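Side-chain contact in angiotensin-converting enzyme (Anopheles gambiae, PDB 6S1Y), which probably cleaves peptides as a zinc-dependent metalloprotease of the angiotensin-converting enzyme family in the malaria mosquito: residues T303-T308 and G360-Y365. Residues are numbered along the deposited sequence; the frame is centred on the assembly and turned at random.
Sequences TKLPQT and GHIQYY. With ZN (zinc ion), chain G; KSN ((2~{S})-2-[[(4~{S})-4-azanyl-5-oxidanyl-5-oxidanylidene-pentanoyl]amino]pentanedioic acid), chain H.
The side-chain amide of Gln363 grips both backbone polar atoms of a single residue, Thr303, one planar group serving as donor and acceptor at once. Its NE2 gives a hydrogen bond to Thr303 O at 2.9 Å. This bond is nearly straight, 168° at the hydrogen. It arrives on a lone pair of the carbonyl, and the acceptor lies almost in the Gln363 amide plane. The return bond, from Thr303 N to Gln363 OE1, is 3.0 Å and more bent, at 146°. Here the donor is tilted somewhat from the plane of the side-chain carbonyl. The Gln363 chain leaves the helix with CG anti to the backbone N. It then bends at chi2, 66°, which brings the amide beside the loop. Thr303 N can only donate and Thr303 O can only accept, so these two bonds set which end of the amide is oxygen. OE1 has a second donor in Gln367 NE2, one turn further along helix 349-368.

Beside these two hydrogen bonds sits a small apolar contact. Leu305 CD2 meets Ile362 CG2 at 3.6 Å, the two side chains crossing at about a right angle. Ile362 also packs on Val339 and Ile341 of the neighbouring strand.

The same helix carries the HExxH zinc motif. His361, which does not touch the loop, binds zinc through NE2 at 2.0 Å, with His357 and Glu385. The ligand carboxylate completes the site. The chemistry implies that the loop is tied to the side of helix 349-368 facing away from the zinc by a pair of hydrogen bonds from one side-chain amide, without using any metal ligand.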
loop_
_atom_site.group_PDB
_atom_site.type_symbol
_atom_site.label_atom_id
_atom_site.label_comp_id
_atom_site.label_asym_id
_atom_site.label_seq_id
_atom_site.Cartn_x
_atom_site.Cartn_y
_atom_site.Cartn_z
ATOM N N THR A 303 19.425 10.865 -3.057
ATOM C CA THR A 303 20.103 10.972 -1.775
ATOM C C THR A 303 20.429 9.607 -1.191
ATOM O O THR A 303 19.557 8.738 -1.093
ATOM C CB THR A 303 19.251 11.758 -0.786
ATOM O OG1 THR A 303 18.997 13.065 -1.312
ATOM C CG2 THR A 303 19.960 11.857 0.569
ATOM N N LYS A 304 21.686 9.430 -0.791
ATOM C CA LYS A 304 22.122 8.253 -0.056
ATOM C C LYS A 304 21.507 8.248 1.340
ATOM O O LYS A 304 21.261 9.297 1.933
ATOM C CB LYS A 304 23.654 8.246 0.056
ATOM C CG LYS A 304 24.254 7.001 0.698
ATOM C CD LYS A 304 25.554 7.322 1.441
ATOM C CE LYS A 304 26.693 6.391 1.029
ATOM N NZ LYS A 304 26.298 4.949 0.962
ATOM N N LEU A 305 21.274 7.053 1.876
ATOM C CA LEU A 305 20.636 6.966 3.192
ATOM C C LEU A 305 21.571 7.541 4.253
ATOM O O LEU A 305 22.735 7.149 4.309
ATOM C CB LEU A 305 20.280 5.513 3.540
ATOM C CG LEU A 305 19.146 4.870 2.731
ATOM C CD1 LEU A 305 19.023 3.394 3.041
ATOM C CD2 LEU A 305 17.820 5.568 3.007
ATOM N N PRO A 306 21.099 8.434 5.119
ATOM C CA PRO A 306 21.948 8.926 6.216
ATOM C C PRO A 306 22.229 7.845 7.240
ATOM O O PRO A 306 21.525 6.832 7.343
ATOM C CB PRO A 306 21.117 10.055 6.834
ATOM C CG PRO A 306 19.648 9.641 6.538
ATOM C CD PRO A 306 19.715 8.964 5.185
ATOM N N GLN A 307 23.277 8.094 8.033
ATOM C CA GLN A 307 23.682 7.131 9.055
ATOM C C GLN A 307 22.609 6.973 10.127
ATOM O O GLN A 307 22.442 5.887 10.683
ATOM C CB GLN A 307 25.024 7.563 9.681
ATOM C CG GLN A 307 25.570 6.595 10.711
ATOM C CD GLN A 307 25.988 5.282 10.092
ATOM O OE1 GLN A 307 26.491 5.244 8.957
ATOM N NE2 GLN A 307 25.761 4.184 10.818
ATOM N N THR A 308 21.899 8.050 10.459
ATOM C CA THR A 308 20.776 7.931 11.393
ATOM C C THR A 308 19.825 6.801 10.971
ATOM O O THR A 308 19.341 6.025 11.812
ATOM C CB THR A 308 20.026 9.261 11.475
ATOM O OG1 THR A 308 20.906 10.274 11.978
ATOM C CG2 THR A 308 18.835 9.160 12.402
ATOM N N GLY A 360 11.406 3.892 -0.967
ATOM C CA GLY A 360 10.846 4.979 -1.748
ATOM C C GLY A 360 10.183 6.023 -0.874
ATOM O O GLY A 360 10.267 7.220 -1.158
ATOM N N HIS A 361 9.490 5.577 0.182
ATOM C CA HIS A 361 8.979 6.501 1.195
ATOM C C HIS A 361 10.133 7.305 1.809
ATOM O O HIS A 361 10.080 8.536 1.889
ATOM C CB HIS A 361 8.231 5.730 2.305
ATOM C CG HIS A 361 6.864 5.224 1.933
ATOM N ND1 HIS A 361 5.894 6.024 1.369
ATOM C CD2 HIS A 361 6.283 4.013 2.125
ATOM C CE1 HIS A 361 4.787 5.321 1.202
ATOM N NE2 HIS A 361 4.999 4.096 1.646
ATOM N N ILE A 362 11.193 6.611 2.244
ATOM C CA ILE A 362 12.334 7.287 2.858
ATOM C C ILE A 362 12.905 8.338 1.909
ATOM O O ILE A 362 13.094 9.499 2.284
ATOM C CB ILE A 362 13.418 6.273 3.267
ATOM C CG1 ILE A 362 12.909 5.326 4.349
ATOM C CG2 ILE A 362 14.661 7.018 3.759
ATOM C CD1 ILE A 362 12.564 5.991 5.652
ATOM N N GLN A 363 13.173 7.945 0.657
ATOM C CA GLN A 363 13.731 8.878 -0.313
ATOM C C GLN A 363 12.834 10.096 -0.473
ATOM O O GLN A 363 13.317 11.222 -0.613
ATOM C CB GLN A 363 13.923 8.183 -1.654
ATOM C CG GLN A 363 14.548 9.068 -2.722
ATOM C CD GLN A 363 15.988 9.459 -2.396
ATOM O OE1 GLN A 363 16.417 10.576 -2.703
ATOM N NE2 GLN A 363 16.736 8.537 -1.780
ATOM N N TYR A 364 11.523 9.898 -0.476
ATOM C CA TYR A 364 10.626 11.035 -0.599
ATOM C C TYR A 364 10.815 11.962 0.599
ATOM O O TYR A 364 10.973 13.178 0.442
ATOM C CB TYR A 364 9.188 10.533 -0.715
ATOM C CG TYR A 364 8.196 11.370 -1.521
ATOM C CD1 TYR A 364 8.423 12.704 -1.826
ATOM C CD2 TYR A 364 7.001 10.790 -1.966
ATOM C CE1 TYR A 364 7.474 13.452 -2.556
ATOM C CE2 TYR A 364 6.066 11.508 -2.696
ATOM C CZ TYR A 364 6.294 12.840 -2.990
ATOM O OH TYR A 364 5.322 13.513 -3.716
ATOM N N TYR A 365 10.834 11.385 1.811
ATOM C CA TYR A 365 11.129 12.160 3.011
ATOM C C TYR A 365 12.393 12.999 2.811
ATOM O O TYR A 365 12.390 14.216 3.038
ATOM C CB TYR A 365 11.296 11.227 4.221
ATOM C CG TYR A 365 10.080 10.381 4.633
ATOM C CD1 TYR A 365 8.778 10.757 4.310
ATOM C CD2 TYR A 365 10.259 9.196 5.346
ATOM C CE1 TYR A 365 7.695 9.984 4.686
ATOM C CE2 TYR A 365 9.177 8.418 5.738
ATOM C CZ TYR A 365 7.901 8.813 5.405
ATOM O OH TYR A 365 6.843 8.021 5.794
HETATM ZN ZN ZN G . 3.701 2.590 1.408
HETATM C C10 KSN H . 1.575 2.909 7.569
HETATM C C13 KSN H . 3.200 1.307 3.519
HETATM C C17 KSN H . -0.155 -4.003 1.692
HETATM C C02 KSN H . 0.803 -3.189 0.814
HETATM C C03 KSN H . 1.453 -1.970 1.485
HETATM C C04 KSN H . 1.496 -1.957 3.004
HETATM C C05 KSN H . 2.914 -1.892 3.628
HETATM C C07 KSN H . 2.571 0.456 4.650
HETATM C C08 KSN H . 2.651 1.109 6.024
HETATM C C09 KSN H . 1.784 2.377 6.138
HETATM N N01 KSN H . 0.111 -2.713 -0.389
HETATM N N06 KSN H . 3.369 -0.761 4.450
HETATM O O11 KSN H . 1.781 2.140 8.560
HETATM O O12 KSN H . 1.184 4.109 7.780
HETATM O O14 KSN H . 4.442 1.204 3.317
HETATM O O15 KSN H . 2.517 2.049 2.788
HETATM O O16 KSN H . 3.648 -2.827 3.499
HETATM O O18 KSN H . 0.338 -4.914 2.411
HETATM O O19 KSN H . -1.402 -3.828 1.738
#